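Local coordinates for GTP-binding nuclear protein GSP1 (Encephalitozoon cuniculi, PDB 4DJT), which binds guanine nucleotides as a small GTPase of the Ran family and is probably involved in protein import into the nucleus and RNA export from it, at residues I83-A88 with A112-E117; V51-D56 with L164-L169; L90-T95 with Q101-W106. One frame throughout, in Å; residues are numbered along the deposited sequence.

How the interactions relate
All three contacts build on the one mixed sheet of the GTPase fold. Interactions 1 and 3 join the same two elements, strand 87-93 and helix 103-114, at their two ends: interaction 3 where the helix starts, interaction 1 where it finishes, with centres about 17 Å apart. Interaction 2 brings in helix 164-174 and strand 46-54, and lies on the far side of the chain's centre from interaction 3, the two centres being about 23 Å apart. Interaction 3 lies by the nucleotide: the side chain of Phe-91 is about 6 Å from GDP. From the side chain of Phe-166 in interaction 2 the gap is about 14 Å, and interaction 1 lies away from the annotated sites.

Interaction 1. Residues I83-A88 with A112-E117; sequences IGASGA and AVVGNE
The carbonyl O of Ile-83, a residue whose side chain meets Val-113 across this contact, accepts a hydrogen bond from NZ of Lys-13 on strand 11-17. That bond ties the start of the loop that leads from helix 79-82 into strand 87-93 to strand 11-17. The contact lies where helix 103-114, the helix of a beta-alpha-beta crossover in the P-loop GTPase fold, comes to its end beside the loop leading into the crossover's first strand. Gly-115, with positive phi (95°), is where the chain leaves the helix, and Ala-88 is already paired through its backbone with Pro-119 and Val-121 of the returning chain. Residues 83-86 also belong to the predicted switch-II region.

No hydrogen bond joins the two segments, so aliphatic carbons make the contact. Val-114 points toward the loop, and in one of its two modelled conformers its CG2 comes to 4.3 Å from Ala-85 CB, on the buried side, where Phe-110 and Cys-15 also touch this alanine. Farther out, the CB of Ile-83 points away from the helix, yet with chi1 at -72° CG1 is swung back beside the backbone N and onto the helix. There it crosses the side chain of Val-113 at about a right angle, and Val-113 CG1 lies 3.8 Å from Ile-83 CG1 and 3.9 Å from Ile-83 N.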
loop_
_atom_site.group_PDB
_atom_site.type_symbol
_atom_site.label_atom_id
_atom_site.label_comp_id
_atom_site.label_asym_id
_atom_site.label_seq_id
_atom_site.Cartn_x
_atom_site.Cartn_y
_atom_site.Cartn_z
ATOM N N ILE A 83 3.120 -1.430 13.668
ATOM C CA ILE A 83 4.016 -0.629 14.515
ATOM C C ILE A 83 5.192 -0.050 13.733
ATOM O O ILE A 83 5.834 -0.739 12.951
ATOM C CB ILE A 83 4.575 -1.450 15.695
ATOM C CG1 ILE A 83 3.469 -1.697 16.722
ATOM C CG2 ILE A 83 5.735 -0.704 16.373
ATOM C CD1 ILE A 83 3.884 -2.587 17.898
ATOM N N GLY A 84 5.458 1.227 13.935
ATOM C CA GLY A 84 6.579 1.871 13.278
ATOM C C GLY A 84 6.268 2.424 11.886
ATOM O O GLY A 84 7.135 3.060 11.281
ATOM N N ALA A 85 5.057 2.171 11.373
ATOM C CA ALA A 85 4.653 2.680 10.042
ATOM C C ALA A 85 4.558 4.186 10.055
ATOM O O ALA A 85 4.024 4.773 11.013
ATOM C CB ALA A 85 3.316 2.101 9.580
ATOM N N SER A 86 5.038 4.791 8.970
ATOM C CA SER A 86 4.874 6.213 8.722
ATOM C C SER A 86 3.632 6.494 7.899
ATOM O O SER A 86 3.217 7.644 7.824
ATOM C CB SER A 86 6.095 6.786 7.995
ATOM O OG SER A 86 7.199 6.889 8.850
ATOM N N GLY A 87 3.077 5.470 7.231
ATOM C CA GLY A 87 1.948 5.650 6.339
ATOM C C GLY A 87 1.376 4.329 5.925
ATOM O O GLY A 87 1.944 3.282 6.261
ATOM N N ALA A 88 0.252 4.379 5.204
ATOM C CA ALA A 88 -0.417 3.189 4.698
ATOM C C ALA A 88 -0.948 3.476 3.306
ATOM O O ALA A 88 -1.301 4.636 2.967
ATOM C CB ALA A 88 -1.551 2.746 5.628
ATOM N N ALA A 112 -5.580 2.751 15.060
ATOM C CA ALA A 112 -5.587 2.283 16.462
ATOM C C ALA A 112 -4.160 1.962 16.967
ATOM O O ALA A 112 -3.890 2.046 18.162
ATOM C CB ALA A 112 -6.478 1.059 16.605
ATOM N N VAL A 113 -3.268 1.584 16.045
ATOM C CA VAL A 113 -1.859 1.374 16.362
ATOM C C VAL A 113 -0.919 2.581 16.094
ATOM O O VAL A 113 -0.044 2.852 16.910
ATOM C CB VAL A 113 -1.321 0.097 15.626
ATOM C CG1 VAL A 113 0.156 -0.114 15.922
ATOM C CG2 VAL A 113 -2.109 -1.122 16.038
ATOM N N VAL A 114 -1.091 3.310 14.991
ATOM C CA VAL A 114 -0.133 4.327 14.523
ATOM C C VAL A 114 -0.597 5.764 14.823
ATOM O O VAL A 114 0.188 6.688 14.761
ATOM C CB VAL A 114 0.096 4.177 12.999
ATOM C CG1 VAL A 114 1.180 5.116 12.490
ATOM C CG2 VAL A 114 0.436 2.723 12.658
ATOM N N GLY A 115 -1.900 5.925 15.106
ATOM C CA GLY A 115 -2.490 7.242 15.354
ATOM C C GLY A 115 -3.114 7.834 14.098
ATOM O O GLY A 115 -3.016 7.253 13.012
ATOM N N ASN A 116 -3.703 9.012 14.251
ATOM C CA ASN A 116 -4.540 9.626 13.237
ATOM C C ASN A 116 -3.810 10.637 12.376
ATOM O O ASN A 116 -4.438 11.284 11.552
ATOM C CB ASN A 116 -5.713 10.385 13.898
ATOM C CG ASN A 116 -6.454 9.559 14.919
ATOM O OD1 ASN A 116 -6.572 8.345 14.786
ATOM N ND2 ASN A 116 -6.967 10.232 15.971
ATOM N N GLU A 117 -2.518 10.829 12.576
ATOM C CA GLU A 117 -1.766 11.799 11.755
ATOM C C GLU A 117 -1.102 11.171 10.518
ATOM O O GLU A 117 -0.976 11.824 9.483
ATOM C CB GLU A 117 -0.685 12.479 12.561
ATOM C CG GLU A 117 -1.189 13.398 13.656
ATOM C CD GLU A 117 -0.042 14.087 14.326
ATOM O OE1 GLU A 117 0.294 13.689 15.469
ATOM O OE2 GLU A 117 0.575 14.974 13.667
#

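Interaction 2. Residues V51-D56 with L164-L169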
loop_
_atom_site.group_PDB
_atom_site.type_symbol
_atom_site.label_atom_id
_atom_site.label_comp_id
_atom_site.label_asym_id
_atom_site.label_seq_id
_atom_site.Cartn_x
_atom_site.Cartn_y
_atom_site.Cartn_z
ATOM N N VAL A 51 11.658 -0.205 -1.841
ATOM C CA VAL A 51 11.653 0.530 -3.122
ATOM C C VAL A 51 12.261 1.944 -2.911
ATOM O O VAL A 51 11.795 2.729 -2.065
ATOM C CB VAL A 51 10.260 0.578 -3.780
ATOM C CG1 VAL A 51 9.212 1.239 -2.866
ATOM C CG2 VAL A 51 10.334 1.283 -5.127
ATOM N N THR A 52 13.293 2.226 -3.694
ATOM C CA THR A 52 14.050 3.457 -3.622
ATOM C C THR A 52 13.769 4.301 -4.867
ATOM O O THR A 52 13.790 3.809 -6.002
ATOM C CB THR A 52 15.554 3.183 -3.551
ATOM O OG1 THR A 52 15.825 2.400 -2.379
ATOM C CG2 THR A 52 16.343 4.533 -3.482
ATOM N N PHE A 53 13.505 5.578 -4.620
ATOM C CA PHE A 53 13.397 6.579 -5.654
ATOM C C PHE A 53 14.448 7.653 -5.388
ATOM O O PHE A 53 14.767 7.957 -4.245
ATOM C CB PHE A 53 12.013 7.255 -5.598
ATOM C CG PHE A 53 10.860 6.326 -5.797
ATOM C CD1 PHE A 53 10.292 5.675 -4.720
ATOM C CD2 PHE A 53 10.350 6.095 -7.041
ATOM C CE1 PHE A 53 9.232 4.812 -4.890
ATOM C CE2 PHE A 53 9.248 5.246 -7.219
ATOM C CZ PHE A 53 8.691 4.623 -6.133
ATOM N N LEU A 54 14.950 8.240 -6.451
ATOM C CA LEU A 54 15.770 9.457 -6.346
ATOM C C LEU A 54 14.879 10.639 -6.681
ATOM O O LEU A 54 14.107 10.607 -7.658
ATOM C CB LEU A 54 16.927 9.340 -7.336
ATOM C CG LEU A 54 18.073 10.336 -7.351
ATOM C CD1 LEU A 54 18.737 10.471 -5.991
ATOM C CD2 LEU A 54 19.092 9.838 -8.377
ATOM N N ASP A 55 14.917 11.675 -5.854
ATOM C CA ASP A 55 14.152 12.859 -6.157
ATOM C C ASP A 55 14.956 13.939 -6.913
ATOM O O ASP A 55 16.139 13.746 -7.262
ATOM C CB ASP A 55 13.441 13.398 -4.893
ATOM C CG ASP A 55 14.351 14.195 -3.981
ATOM O OD1 ASP A 55 15.411 14.663 -4.451
ATOM O OD2 ASP A 55 13.967 14.383 -2.793
ATOM N N ASP A 56 14.257 15.018 -7.236
ATOM C CA ASP A 56 14.755 16.084 -8.123
ATOM C C ASP A 56 15.850 16.928 -7.470
ATOM O O ASP A 56 16.463 17.791 -8.129
ATOM C CB ASP A 56 13.594 17.004 -8.530
ATOM C CG ASP A 56 12.922 17.665 -7.336
ATOM O OD1 ASP A 56 12.177 16.979 -6.612
ATOM O OD2 ASP A 56 13.085 18.891 -7.143
ATOM N N LEU A 164 2.210 6.892 -8.078
ATOM C CA LEU A 164 1.493 8.044 -7.524
ATOM C C LEU A 164 1.352 7.999 -5.983
ATOM O O LEU A 164 1.559 9.021 -5.337
ATOM C CB LEU A 164 0.116 8.261 -8.211
ATOM C CG LEU A 164 0.186 8.543 -9.719
ATOM C CD1 LEU A 164 -1.231 8.804 -10.243
ATOM C CD2 LEU A 164 1.086 9.747 -10.019
ATOM N N PRO A 165 0.987 6.817 -5.395
ATOM C CA PRO A 165 0.882 6.811 -3.938
ATOM C C PRO A 165 2.205 7.162 -3.272
ATOM O O PRO A 165 2.224 7.878 -2.282
ATOM C CB PRO A 165 0.454 5.378 -3.618
ATOM C CG PRO A 165 -0.302 4.971 -4.878
ATOM C CD PRO A 165 0.577 5.530 -5.959
ATOM N N PHE A 166 3.303 6.643 -3.822
ATOM C CA PHE A 166 4.634 6.901 -3.242
ATOM C C PHE A 166 5.038 8.349 -3.435
ATOM O O PHE A 166 5.633 8.980 -2.544
ATOM C CB PHE A 166 5.677 5.947 -3.834
ATOM C CG PHE A 166 5.451 4.526 -3.469
ATOM C CD1 PHE A 166 5.643 4.102 -2.175
ATOM C CD2 PHE A 166 4.955 3.615 -4.395
ATOM C CE1 PHE A 166 5.360 2.809 -1.802
ATOM C CE2 PHE A 166 4.691 2.334 -4.029
ATOM C CZ PHE A 166 4.898 1.905 -2.741
ATOM N N LEU A 167 4.736 8.903 -4.587
ATOM C CA LEU A 167 5.006 10.322 -4.830
ATOM C C LEU A 167 4.304 11.193 -3.799
ATOM O O LEU A 167 4.911 12.090 -3.210
ATOM C CB LEU A 167 4.595 10.714 -6.244
ATOM C CG LEU A 167 4.900 12.151 -6.705
ATOM C CD1 LEU A 167 6.384 12.471 -6.593
ATOM C CD2 LEU A 167 4.382 12.378 -8.134
ATOM N N HIS A 168 3.014 10.942 -3.575
ATOM C CA HIS A 168 2.269 11.675 -2.531
ATOM C C HIS A 168 2.878 11.544 -1.149
ATOM O O HIS A 168 3.058 12.528 -0.434
ATOM C CB HIS A 168 0.818 11.226 -2.466
ATOM C CG HIS A 168 -0.020 12.062 -1.528
ATOM N ND1 HIS A 168 -0.329 13.328 -1.795
ATOM C CD2 HIS A 168 -0.524 11.794 -0.257
ATOM C CE1 HIS A 168 -1.050 13.838 -0.777
ATOM N NE2 HIS A 168 -1.158 12.909 0.161
ATOM N N LEU A 169 3.213 10.319 -0.777
ATOM C CA LEU A 169 3.788 10.030 0.537
ATOM C C LEU A 169 5.129 10.752 0.727
ATOM O O LEU A 169 5.353 11.367 1.767
ATOM C CB LEU A 169 3.927 8.500 0.735
ATOM C CG LEU A 169 2.636 7.673 0.915
ATOM C CD1 LEU A 169 2.903 6.169 0.843
ATOM C CD2 LEU A 169 1.950 8.034 2.242
#
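Over one face of the Phe-166 ring sits a methyl of Val-51: CG1 lies above the plane but displaced toward the rim, 4.3 Å from CE1 of Phe-166. The ring of Phe-53 comes to the same helix residue at a slant. Its plane is inclined at 35° to that of Phe-166 and the centroids are 5.9 Å apart, a geometry that is neither a stack nor a T-shaped pair. The outer ring atoms of Phe-53 meet the root of Phe-166, with Phe-53 CE1 3.9 Å from Phe-166 CB and 4.0 Å from Phe-166 CG. The two side chains cross at about a right angle. The CB of Phe-53 points toward the helix, and chi1 (-60°) leaves CG anti to the carbonyl carbon, with the ring running out to Phe-166.

Other aromatics continue the cluster: Phe-181 stacks on Phe-53, while Phe-63 and Phe-162 meet Phe-166. Tyr-27 and Ile-28 of helix 24-28 also touch Phe-166, placing the two helices together on one face of the sheet. This oily layer between helix 164-174 and the antiparallel strand 46-54 is one helix-on-sheet layer of the three-layer alpha/beta/alpha G-domain fold of Ras-like GTPases.

Interaction 3. Residues L90-T95 with Q101-W106; sequences LFFDVT and QNLARW. Unlike the reference sequence in segment 90-95: Leu-90 (reference Phe).
Leu-103 sends its two methyl groups to different strand residues, CD2 to Leu-90 and CD1 to Phe-92, and so sets the first turn of helix 103-114 against strand 87-93. This is the opening of a beta-alpha-beta crossover in the P-loop GTPase fold, which strand 120-125 completes. Leu-90 extends from the strand with CG anti to its backbone N (chi1 172°), and its branches meet two helix residues about one turn apart. Its CG comes to 3.6 Å from Leu-103 CD2, while CD1 presses on the base of the tryptophan, 3.5 Å from Trp-106 CB. Beyond that base the indole turns away from the strand, and NE1 of Trp-106 donates a hydrogen bond to Asp-19 OD1, in the P-loop.

Phe-92 places its ring at a slant to the leucine, neither flat on it nor edge-on, with CD1 4.0 Å from Leu-103 CD1; Val-140 of helix 137-143 touches both residues. Between these two strand residues, Phe-91 faces the other way, toward Val-22 and Asn-125 of the GTP site. The strand ends in an Asx turn at Asp-93, whose OD2 is in a salt bridge with Lys-126. Two donors of Thr-95 grip Asp-93 OD1 from the same face of its carboxylate: the backbone N of Thr-95 at 2.8 Å and its OG1 at 2.6 Å.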
loop_
_atom_site.group_PDB
_atom_site.type_symbol
_atom_site.label_atom_id
_atom_site.label_comp_id
_atom_site.label_asym_id
_atom_site.label_seq_id
_atom_site.Cartn_x
_atom_site.Cartn_y
_atom_site.Cartn_z
ATOM N N LEU A 90 -4.035 1.936 1.261
ATOM C CA LEU A 90 -5.223 1.135 1.548
ATOM C C LEU A 90 -5.970 0.898 0.262
ATOM O O LEU A 90 -6.324 1.848 -0.440
ATOM C CB LEU A 90 -6.101 1.869 2.595
ATOM C CG LEU A 90 -7.486 1.272 2.878
ATOM C CD1 LEU A 90 -7.400 -0.147 3.424
ATOM C CD2 LEU A 90 -8.251 2.187 3.837
ATOM N N PHE A 91 -6.132 -0.377 -0.116
ATOM C CA PHE A 91 -6.699 -0.722 -1.401
ATOM C C PHE A 91 -8.109 -1.248 -1.232
ATOM O O PHE A 91 -8.418 -1.912 -0.239
ATOM C CB PHE A 91 -5.917 -1.858 -2.040
ATOM C CG PHE A 91 -4.488 -1.524 -2.337
ATOM C CD1 PHE A 91 -4.089 -1.249 -3.612
ATOM C CD2 PHE A 91 -3.543 -1.544 -1.330
ATOM C CE1 PHE A 91 -2.749 -0.924 -3.896
ATOM C CE2 PHE A 91 -2.215 -1.239 -1.594
ATOM C CZ PHE A 91 -1.826 -0.933 -2.882
ATOM N N PHE A 92 -8.917 -1.029 -2.256
ATOM C CA PHE A 92 -10.092 -1.853 -2.463
ATOM C C PHE A 92 -10.181 -2.269 -3.922
ATOM O O PHE A 92 -9.470 -1.774 -4.772
ATOM C CB PHE A 92 -11.366 -1.137 -1.973
ATOM C CG PHE A 92 -11.771 0.041 -2.818
ATOM C CD1 PHE A 92 -11.108 1.260 -2.705
ATOM C CD2 PHE A 92 -12.837 -0.056 -3.704
ATOM C CE1 PHE A 92 -11.453 2.332 -3.488
ATOM C CE2 PHE A 92 -13.207 1.034 -4.484
ATOM C CZ PHE A 92 -12.502 2.221 -4.383
ATOM N N ASP A 93 -11.076 -3.211 -4.175
ATOM C CA ASP A 93 -11.367 -3.732 -5.487
ATOM C C ASP A 93 -12.655 -3.051 -5.948
ATOM O O ASP A 93 -13.714 -3.207 -5.303
ATOM C CB ASP A 93 -11.572 -5.236 -5.329
ATOM C CG ASP A 93 -11.927 -5.956 -6.628
ATOM O OD1 ASP A 93 -12.354 -5.315 -7.614
ATOM O OD2 ASP A 93 -11.802 -7.204 -6.621
ATOM N N VAL A 94 -12.571 -2.288 -7.035
ATOM C CA VAL A 94 -13.706 -1.500 -7.513
ATOM C C VAL A 94 -14.859 -2.375 -7.986
ATOM O O VAL A 94 -15.967 -1.867 -8.232
ATOM C CB VAL A 94 -13.328 -0.566 -8.687
ATOM C CG1 VAL A 94 -12.343 0.479 -8.246
ATOM C CG2 VAL A 94 -12.812 -1.353 -9.884
ATOM N N THR A 95 -14.608 -3.675 -8.127
ATOM C CA THR A 95 -15.666 -4.618 -8.501
ATOM C C THR A 95 -16.231 -5.431 -7.307
ATOM O O THR A 95 -17.007 -6.366 -7.527
ATOM C CB THR A 95 -15.174 -5.580 -9.600
ATOM O OG1 THR A 95 -14.219 -6.489 -9.051
ATOM C CG2 THR A 95 -14.520 -4.804 -10.752
ATOM N N GLN A 101 -16.703 -1.718 1.782
ATOM C CA GLN A 101 -17.369 -1.603 3.097
ATOM C C GLN A 101 -16.386 -1.666 4.266
ATOM O O GLN A 101 -16.531 -0.911 5.234
ATOM C CB GLN A 101 -18.432 -2.708 3.268
ATOM N N ASN A 102 -15.370 -2.539 4.170
ATOM C CA ASN A 102 -14.431 -2.739 5.272
ATOM C C ASN A 102 -13.356 -1.644 5.321
ATOM O O ASN A 102 -12.470 -1.686 6.183
ATOM C CB ASN A 102 -13.758 -4.116 5.189
ATOM C CG ASN A 102 -14.543 -5.219 5.897
ATOM O OD1 ASN A 102 -14.928 -5.091 7.067
ATOM N ND2 ASN A 102 -14.736 -6.338 5.200
ATOM N N LEU A 103 -13.418 -0.664 4.407
ATOM C CA LEU A 103 -12.405 0.394 4.405
ATOM C C LEU A 103 -12.300 1.111 5.758
ATOM O O LEU A 103 -11.205 1.385 6.239
ATOM C CB LEU A 103 -12.627 1.405 3.276
ATOM C CG LEU A 103 -12.281 0.978 1.833
ATOM C CD1 LEU A 103 -12.633 2.113 0.871
ATOM C CD2 LEU A 103 -10.819 0.589 1.659
ATOM N N ALA A 104 -13.442 1.425 6.370
ATOM C CA ALA A 104 -13.437 2.177 7.619
ATOM C C ALA A 104 -12.808 1.352 8.730
ATOM O O ALA A 104 -12.128 1.886 9.612
ATOM C CB ALA A 104 -14.872 2.587 7.998
ATOM N N ARG A 105 -13.072 0.066 8.693
ATOM C CA ARG A 105 -12.488 -0.900 9.620
ATOM C C ARG A 105 -10.956 -0.952 9.478
ATOM O O ARG A 105 -10.242 -0.982 10.477
ATOM C CB ARG A 105 -13.076 -2.303 9.375
ATOM N N TRP A 106 -10.472 -0.945 8.233
ATOM C CA TRP A 106 -9.039 -0.917 7.958
ATOM C C TRP A 106 -8.403 0.345 8.427
ATOM O O TRP A 106 -7.355 0.319 9.101
ATOM C CB TRP A 106 -8.755 -1.125 6.459
ATOM C CG TRP A 106 -8.778 -2.565 6.048
ATOM C CD1 TRP A 106 -9.729 -3.217 5.262
ATOM C CD2 TRP A 106 -7.821 -3.595 6.416
ATOM N NE1 TRP A 106 -9.412 -4.538 5.116
ATOM C CE2 TRP A 106 -8.274 -4.824 5.779
ATOM C CE3 TRP A 106 -6.662 -3.618 7.174
ATOM C CZ2 TRP A 106 -7.596 -6.009 5.917
ATOM C CZ3 TRP A 106 -5.975 -4.829 7.304
ATOM C CH2 TRP A 106 -6.434 -5.991 6.695
#